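Local coordinates for protein ATP-dependent Clp protease proteolytic subunit (Plasmodium falciparum, PDB 4GM2) that forms an inactive subunit of the apicoplast-localized caseinolytic (Clp) protease complex, built on the fold of the S14 peptidase family, at residues S35-H40 with I65-D70; I110-A115 with S129-N134. One frame throughout, in Å; residues are numbered along the deposited sequence.

Contact 1: S35-H40 with I65-D70; sequences SPIYPH and INSTGD
The side chain of S67 lies against the backbone carbonyl of S35, its CB and hydroxyl both resting on that one oxygen. S67 OG donates to S35 O over 2.7 Å, reaching it from above the carbonyl plane. The same hydroxyl also accepts from G69 N at 3.0 Å, which makes an ST turn. Serine suits the place, because a small hydroxyl that can donate one hydrogen bond and accept another ties its own turn while gripping the neighbouring segment. OG, anti to the backbone N (chi1 179°), lies beside the S67 carbonyl carbon, on the path of the chain toward G69 N. At the far end of this turn I37 N donates to G69 O over 2.7 Å, in a nearly straight bond (160° at the hydrogen). G69 takes a positive phi, a region that glycine enters easily. This is the beta-alpha-beta unit of strand 30-33, helix 39-55 and strand 61-67: the two strands lie side by side and parallel, and the contact ties the chain together at and just past their C-terminal ends, where 35-40 leads into the helix. In active Clp peptidases the turn after the second strand helps to build the oxyanion hole, and 67-70 probably corresponds to it. The P36 ring runs alongside T68, with P36 CG 3.9 Å from T68 OG1, a hydroxyl hydrogen-bonded to I71 O. The rigid proline also places its CB 3.9 Å above one face of the Y38 ring, toward the rim. I37 is the centre of an inverse gamma turn that brings Y38 to the N-cap position of helix 39-55, and the I37 carbonyl is hydrogen-bonded to N78 ND2. The branched I37 side chain brings CG1 alongside S67 OG and packs on I110 of helix 110-116.

Contact 2: I110-A115 with S129-N134; sequences IACILA and SSFCLN
Helix 110-115 runs steeply across strand 130-133, with 111° between their N-to-C directions and 7.3 Å between the axes at closest approach. The backbones come nearest at C112 and F131, whose CA atoms are 6.0 Å apart, and no hydrogen bond joins the segments, so packing alone holds them together here. C112 carries most of it. Its side chain leaves the helix toward the strand, and CB rests against the carbonyl oxygen of C132. The sulfur, anti to the backbone N (chi1 -175°), is carried past this oxygen to a place between F131 and L133, which extend from the same side of the strand. There C112 SG lies 4.0 Å from F131 CB, and toward the F131 ring it stands obliquely. On the other flank C112 SG is 4.0 Å from L133 CD2. Cysteine fits because it is slim enough to slip between two large neighbours, yet apolar enough for a buried interface. L133 reaches the helix with its CD2 branch: chi1 of -69° sets CG beside the backbone N, the second torsion then places CD2, and CD2 also approaches I113 CG1 at 4.5 Å. Both L133 and I113 pack on I166 of helix 148-170, branched aliphatic chains suiting this buried apolar layer. F131 reaches I198 as well, and C132 shares backbone hydrogen bonds with A107 and G109 of the neighbouring stretch. Strand 130-133 runs parallel to 106-108, the strand that turns directly into helix 110-116. In active ClpP subunits this strand-turn-helix junction carries the nucleophilic serine, and the residue just past the end of the adjoining strand is the histidine; by family comparison G109 and N134 probably occupy those positions here, consistent with an inactive subunit that keeps the ClpP fold.

How the contacts relate
Contact 1 comes first along the chain and closes before contact 2 opens, and their centres lie about 11 Å apart. Helix 110-116 is the element between them: one side meets strand 130-133, while I110, A111 and A115 pack on I37, S67, D70 and I65 of contact 1. The parallel sheet containing strand 61-67 is thus joined through this helix to the mixed sheet containing 130-133. Helix 148-170 packs on I113 and L133 of contact 2. N66 of contact 1 also touches S87 of the second subunit. Together the two contacts frame the region that probably corresponds to the ClpP active site, whose backbone framework is apparently kept although the catalytic serine and histidine are probably absent.

Contact 1: S35-H40 with I65-D70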
ATOM      1  N   SER A  35      -3.706  15.573  17.065  1.00 69.12           N
ATOM      2  CA  SER A  35      -3.570  16.414  15.885  1.00 69.94           C
ATOM      3  C   SER A  35      -4.684  17.457  15.872  1.00 69.31           C
ATOM      4  O   SER A  35      -5.589  17.400  16.703  1.00 66.76           O
ATOM      5  CB  SER A  35      -3.655  15.552  14.623  1.00 70.89           C
ATOM      6  OG  SER A  35      -4.944  14.983  14.494  1.00 69.70           O
ATOM      7  N   PRO A  36      -4.627  18.417  14.932  1.00 70.26           N
ATOM      8  CA  PRO A  36      -5.800  19.255  14.679  1.00 70.16           C
ATOM      9  C   PRO A  36      -7.011  18.391  14.326  1.00 68.20           C
ATOM     10  O   PRO A  36      -6.850  17.325  13.738  1.00 67.92           O
ATOM     11  CB  PRO A  36      -5.380  20.076  13.461  1.00 73.16           C
ATOM     12  CG  PRO A  36      -3.900  20.168  13.566  1.00 74.28           C
ATOM     13  CD  PRO A  36      -3.441  18.884  14.190  1.00 71.81           C
ATOM     14  N   ILE A  37      -8.210  18.832  14.689  1.00 67.41           N
ATOM     15  CA  ILE A  37      -9.409  18.043  14.397  1.00 66.04           C
ATOM     16  C   ILE A  37      -9.890  18.299  12.964  1.00 67.39           C
ATOM     17  O   ILE A  37     -10.817  19.084  12.733  1.00 67.99           O
ATOM     18  CB  ILE A  37     -10.543  18.271  15.432  1.00 63.69           C
ATOM     19  CG1 ILE A  37      -9.975  18.303  16.856  1.00 61.31           C
ATOM     20  CG2 ILE A  37     -11.620  17.193  15.300  1.00 61.01           C
ATOM     21  CD1 ILE A  37     -11.002  18.600  17.925  1.00 59.69           C
ATOM     22  N   TYR A  38      -9.231  17.639  12.010  1.00 68.34           N
ATOM     23  CA  TYR A  38      -9.643  17.641  10.603  1.00 70.90           C
ATOM     24  C   TYR A  38     -10.992  16.935  10.449  1.00 70.55           C
ATOM     25  O   TYR A  38     -11.379  16.156  11.323  1.00 68.04           O
ATOM     26  CB  TYR A  38      -8.610  16.910   9.741  1.00 71.51           C
ATOM     27  CG  TYR A  38      -7.201  17.445   9.825  1.00 73.83           C
ATOM     28  CD1 TYR A  38      -6.245  16.815  10.621  1.00 74.24           C
ATOM     29  CD2 TYR A  38      -6.813  18.569   9.093  1.00 75.86           C
ATOM     30  CE1 TYR A  38      -4.949  17.296  10.699  1.00 76.04           C
ATOM     31  CE2 TYR A  38      -5.518  19.057   9.162  1.00 77.51           C
ATOM     32  CZ  TYR A  38      -4.593  18.418   9.968  1.00 78.54           C
ATOM     33  OH  TYR A  38      -3.309  18.896  10.043  1.00 82.57           O
ATOM     34  N   PRO A  39     -11.708  17.189   9.332  1.00 73.24           N
ATOM     35  CA  PRO A  39     -12.988  16.513   9.072  1.00 72.56           C
ATOM     36  C   PRO A  39     -12.962  15.000   9.322  1.00 71.17           C
ATOM     37  O   PRO A  39     -13.904  14.464   9.911  1.00 71.05           O
ATOM     38  CB  PRO A  39     -13.243  16.807   7.594  1.00 73.94           C
ATOM     39  CG  PRO A  39     -12.590  18.129   7.367  1.00 76.58           C
ATOM     40  CD  PRO A  39     -11.424  18.226   8.319  1.00 75.76           C
ATOM     41  N   HIS A  40     -11.891  14.330   8.899  1.00 70.64           N
ATOM     42  CA  HIS A  40     -11.775  12.879   9.058  1.00 70.90           C
ATOM     43  C   HIS A  40     -11.452  12.447  10.466  1.00 71.71           C
ATOM     44  O   HIS A  40     -11.728  11.303  10.844  1.00 73.28           O
ATOM     45  CB  HIS A  40     -10.753  12.304   8.082  1.00 71.01           C
ATOM     46  CG  HIS A  40      -9.340  12.748   8.346  1.00 71.56           C
ATOM     47  ND1 HIS A  40      -8.500  12.055   9.135  1.00 71.11           N
ATOM     48  CD2 HIS A  40      -8.626  13.856   7.888  1.00 73.41           C
ATOM     49  CE1 HIS A  40      -7.308  12.681   9.184  1.00 71.67           C
ATOM     50  NE2 HIS A  40      -7.387  13.785   8.421  1.00 73.83           N
ATOM     51  N   ILE A  65      -6.040  13.905  24.870  1.00 64.68           N
ATOM     52  CA  ILE A  65      -6.101  15.061  23.981  1.00 65.62           C
ATOM     53  C   ILE A  65      -4.806  15.852  23.960  1.00 67.23           C
ATOM     54  O   ILE A  65      -4.311  16.285  25.001  1.00 69.76           O
ATOM     55  CB  ILE A  65      -7.284  15.990  24.336  1.00 65.88           C
ATOM     56  CG1 ILE A  65      -8.616  15.261  24.113  1.00 63.70           C
ATOM     57  CG2 ILE A  65      -7.237  17.260  23.501  1.00 67.46           C
ATOM     58  CD1 ILE A  65      -9.814  15.946  24.729  1.00 63.52           C
ATOM     59  N   ASN A  66      -4.257  16.015  22.760  1.00 68.97           N
ATOM     60  CA  ASN A  66      -3.146  16.926  22.511  1.00 71.24           C
ATOM     61  C   ASN A  66      -3.376  17.577  21.153  1.00 72.46           C
ATOM     62  O   ASN A  66      -2.869  17.109  20.133  1.00 74.26           O
ATOM     63  CB  ASN A  66      -1.811  16.182  22.553  1.00 72.83           C
ATOM     64  CG  ASN A  66      -0.615  17.118  22.542  1.00 74.99           C
ATOM     65  OD1 ASN A  66      -0.727  18.297  22.865  1.00 76.72           O
ATOM     66  ND2 ASN A  66       0.543  16.587  22.171  1.00 76.70           N
ATOM     67  N   SER A  67      -4.161  18.652  21.148  1.00 72.98           N
ATOM     68  CA  SER A  67      -4.685  19.224  19.909  1.00 73.57           C
ATOM     69  C   SER A  67      -4.776  20.745  19.937  1.00 75.08           C
ATOM     70  O   SER A  67      -4.978  21.347  20.995  1.00 74.99           O
ATOM     71  CB  SER A  67      -6.072  18.646  19.624  1.00 71.30           C
ATOM     72  OG  SER A  67      -6.619  19.188  18.437  1.00 71.68           O
ATOM     73  N   THR A  68      -4.640  21.351  18.758  1.00 77.18           N
ATOM     74  CA  THR A  68      -4.808  22.797  18.584  1.00 77.75           C
ATOM     75  C   THR A  68      -6.197  23.127  18.025  1.00 77.53           C
ATOM     76  O   THR A  68      -6.447  24.242  17.551  1.00 80.88           O
ATOM     77  CB  THR A  68      -3.697  23.408  17.700  1.00 79.27           C
ATOM     78  OG1 THR A  68      -3.654  22.739  16.431  1.00 80.56           O
ATOM     79  CG2 THR A  68      -2.339  23.280  18.382  1.00 79.49           C
ATOM     80  N   GLY A  69      -7.098  22.149  18.094  1.00 74.13           N
ATOM     81  CA  GLY A  69      -8.489  22.336  17.694  1.00 75.65           C
ATOM     82  C   GLY A  69      -8.687  22.342  16.194  1.00 78.57           C
ATOM     83  O   GLY A  69      -8.190  21.460  15.495  1.00 78.67           O
ATOM     84  N   ASP A  70      -9.411  23.345  15.704  1.00 83.34           N
ATOM     85  CA  ASP A  70      -9.709  23.472  14.275  1.00 84.64           C
ATOM     86  C   ASP A  70      -8.757  24.407  13.530  1.00 87.64           C
ATOM     87  O   ASP A  70      -8.955  24.676  12.345  1.00 89.02           O
ATOM     88  CB  ASP A  70     -11.160  23.912  14.053  1.00 85.62           C
ATOM     89  CG  ASP A  70     -11.451  25.302  14.602  1.00 88.64           C
ATOM     90  OD1 ASP A  70     -10.728  25.766  15.510  1.00 87.90           O
ATOM     91  OD2 ASP A  70     -12.420  25.929  14.122  1.00 93.24           O
TER

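Contact 2: I110-A115 with S129-N134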
ATOM      1  N   ILE A 110     -11.856  24.175  20.013  1.00 72.00           N
ATOM      2  CA  ILE A 110     -12.841  23.098  20.062  1.00 69.79           C
ATOM      3  C   ILE A 110     -12.295  21.876  20.804  1.00 71.11           C
ATOM      4  O   ILE A 110     -13.064  21.064  21.327  1.00 71.48           O
ATOM      5  CB  ILE A 110     -13.386  22.730  18.662  1.00 69.31           C
ATOM      6  CG1 ILE A 110     -12.262  22.253  17.729  1.00 70.58           C
ATOM      7  CG2 ILE A 110     -14.130  23.918  18.061  1.00 69.89           C
ATOM      8  CD1 ILE A 110     -12.745  21.568  16.466  1.00 68.96           C
ATOM      9  N   ALA A 111     -10.970  21.765  20.863  1.00 71.52           N
ATOM     10  CA  ALA A 111     -10.326  20.707  21.632  1.00 72.12           C
ATOM     11  C   ALA A 111     -10.466  20.956  23.135  1.00 73.32           C
ATOM     12  O   ALA A 111     -10.500  20.010  23.924  1.00 74.22           O
ATOM     13  CB  ALA A 111      -8.865  20.567  21.238  1.00 72.79           C
ATOM     14  N   CYS A 112     -10.552  22.230  23.520  1.00 73.92           N
ATOM     15  CA  CYS A 112     -10.793  22.606  24.916  1.00 72.93           C
ATOM     16  C   CYS A 112     -12.223  22.266  25.341  1.00 72.37           C
ATOM     17  O   CYS A 112     -12.444  21.762  26.446  1.00 72.86           O
ATOM     18  CB  CYS A 112     -10.510  24.091  25.136  1.00 72.56           C
ATOM     19  SG  CYS A 112     -10.648  24.643  26.851  1.00 72.42           S
ATOM     20  N   ILE A 113     -13.182  22.548  24.461  1.00 70.84           N
ATOM     21  CA  ILE A 113     -14.580  22.162  24.660  1.00 69.87           C
ATOM     22  C   ILE A 113     -14.669  20.650  24.867  1.00 67.53           C
ATOM     23  O   ILE A 113     -15.320  20.167  25.803  1.00 67.52           O
ATOM     24  CB  ILE A 113     -15.447  22.571  23.447  1.00 70.13           C
ATOM     25  CG1 ILE A 113     -15.502  24.096  23.320  1.00 72.58           C
ATOM     26  CG2 ILE A 113     -16.851  21.987  23.554  1.00 70.04           C
ATOM     27  CD1 ILE A 113     -15.942  24.586  21.959  1.00 73.06           C
ATOM     28  N   LEU A 114     -13.993  19.917  23.989  1.00 65.70           N
ATOM     29  CA  LEU A 114     -13.954  18.465  24.051  1.00 64.68           C
ATOM     30  C   LEU A 114     -13.389  17.968  25.377  1.00 64.52           C
ATOM     31  O   LEU A 114     -13.984  17.100  26.012  1.00 63.54           O
ATOM     32  CB  LEU A 114     -13.145  17.904  22.881  1.00 64.36           C
ATOM     33  CG  LEU A 114     -13.284  16.404  22.636  1.00 62.72           C
ATOM     34  CD1 LEU A 114     -14.749  16.024  22.477  1.00 60.16           C
ATOM     35  CD2 LEU A 114     -12.473  15.997  21.416  1.00 63.00           C
ATOM     36  N   ALA A 115     -12.254  18.527  25.790  1.00 64.03           N
ATOM     37  CA  ALA A 115     -11.618  18.155  27.053  1.00 65.62           C
ATOM     38  C   ALA A 115     -12.534  18.362  28.272  1.00 67.58           C
ATOM     39  O   ALA A 115     -12.626  17.493  29.142  1.00 70.08           O
ATOM     40  CB  ALA A 115     -10.303  18.901  27.227  1.00 65.36           C
ATOM     41  N   SER A 129       0.326  21.429  30.706  1.00 85.90           N
ATOM     42  CA  SER A 129      -0.659  21.530  29.633  1.00 84.56           C
ATOM     43  C   SER A 129      -1.295  22.916  29.524  1.00 85.22           C
ATOM     44  O   SER A 129      -1.425  23.627  30.518  1.00 87.38           O
ATOM     45  CB  SER A 129      -1.737  20.460  29.803  1.00 82.53           C
ATOM     46  OG  SER A 129      -1.162  19.166  29.778  1.00 83.45           O
ATOM     47  N   SER A 130      -1.680  23.290  28.306  1.00 85.23           N
ATOM     48  CA  SER A 130      -2.347  24.566  28.046  1.00 85.59           C
ATOM     49  C   SER A 130      -3.745  24.365  27.491  1.00 83.66           C
ATOM     50  O   SER A 130      -4.019  23.388  26.785  1.00 82.78           O
ATOM     51  CB  SER A 130      -1.544  25.409  27.061  1.00 88.17           C
ATOM     52  OG  SER A 130      -0.198  25.515  27.471  1.00 97.38           O
ATOM     53  N   PHE A 131      -4.624  25.305  27.819  1.00 82.86           N
ATOM     54  CA  PHE A 131      -5.991  25.305  27.333  1.00 79.51           C
ATOM     55  C   PHE A 131      -6.325  26.691  26.814  1.00 81.49           C
ATOM     56  O   PHE A 131      -5.831  27.693  27.329  1.00 83.82           O
ATOM     57  CB  PHE A 131      -6.954  24.930  28.456  1.00 79.16           C
ATOM     58  CG  PHE A 131      -6.646  23.614  29.107  1.00 76.84           C
ATOM     59  CD1 PHE A 131      -5.707  23.533  30.129  1.00 78.25           C
ATOM     60  CD2 PHE A 131      -7.298  22.459  28.704  1.00 73.82           C
ATOM     61  CE1 PHE A 131      -5.418  22.318  30.730  1.00 77.75           C
ATOM     62  CE2 PHE A 131      -7.014  21.241  29.303  1.00 73.62           C
ATOM     63  CZ  PHE A 131      -6.072  21.171  30.316  1.00 74.26           C
ATOM     64  N   CYS A 132      -7.169  26.744  25.793  1.00 82.21           N
ATOM     65  CA  CYS A 132      -7.558  28.007  25.193  1.00 85.23           C
ATOM     66  C   CYS A 132      -9.002  27.978  24.733  1.00 83.89           C
ATOM     67  O   CYS A 132      -9.460  26.988  24.165  1.00 81.96           O
ATOM     68  CB  CYS A 132      -6.654  28.328  24.005  1.00 87.86           C
ATOM     69  SG  CYS A 132      -7.052  29.891  23.198  1.00101.70           S
ATOM     70  N   LEU A 133      -9.717  29.067  24.994  1.00 87.46           N
ATOM     71  CA  LEU A 133     -11.023  29.300  24.390  1.00 88.39           C
ATOM     72  C   LEU A 133     -10.931  30.492  23.440  1.00 93.88           C
ATOM     73  O   LEU A 133     -10.519  31.590  23.833  1.00 95.19           O
ATOM     74  CB  LEU A 133     -12.099  29.523  25.455  1.00 86.72           C
ATOM     75  CG  LEU A 133     -12.503  28.326  26.325  1.00 84.98           C
ATOM     76  CD1 LEU A 133     -13.264  28.788  27.560  1.00 84.77           C
ATOM     77  CD2 LEU A 133     -13.318  27.305  25.542  1.00 81.81           C
ATOM     78  N   ASN A 134     -11.281  30.262  22.180  1.00 97.96           N
ATOM     79  CA  ASN A 134     -11.224  31.312  21.172  1.00104.78           C
ATOM     80  C   ASN A 134     -12.409  32.255  21.298  1.00108.50           C
ATOM     81  O   ASN A 134     -13.494  31.851  21.734  1.00109.27           O
ATOM     82  CB  ASN A 134     -11.181  30.724  19.759  1.00106.88           C
ATOM     83  CG  ASN A 134     -10.023  29.763  19.554  1.00108.70           C
ATOM     84  OD1 ASN A 134      -8.904  30.006  20.010  1.00112.16           O
ATOM     85  ND2 ASN A 134     -10.289  28.665  18.854  1.00107.40           N
TER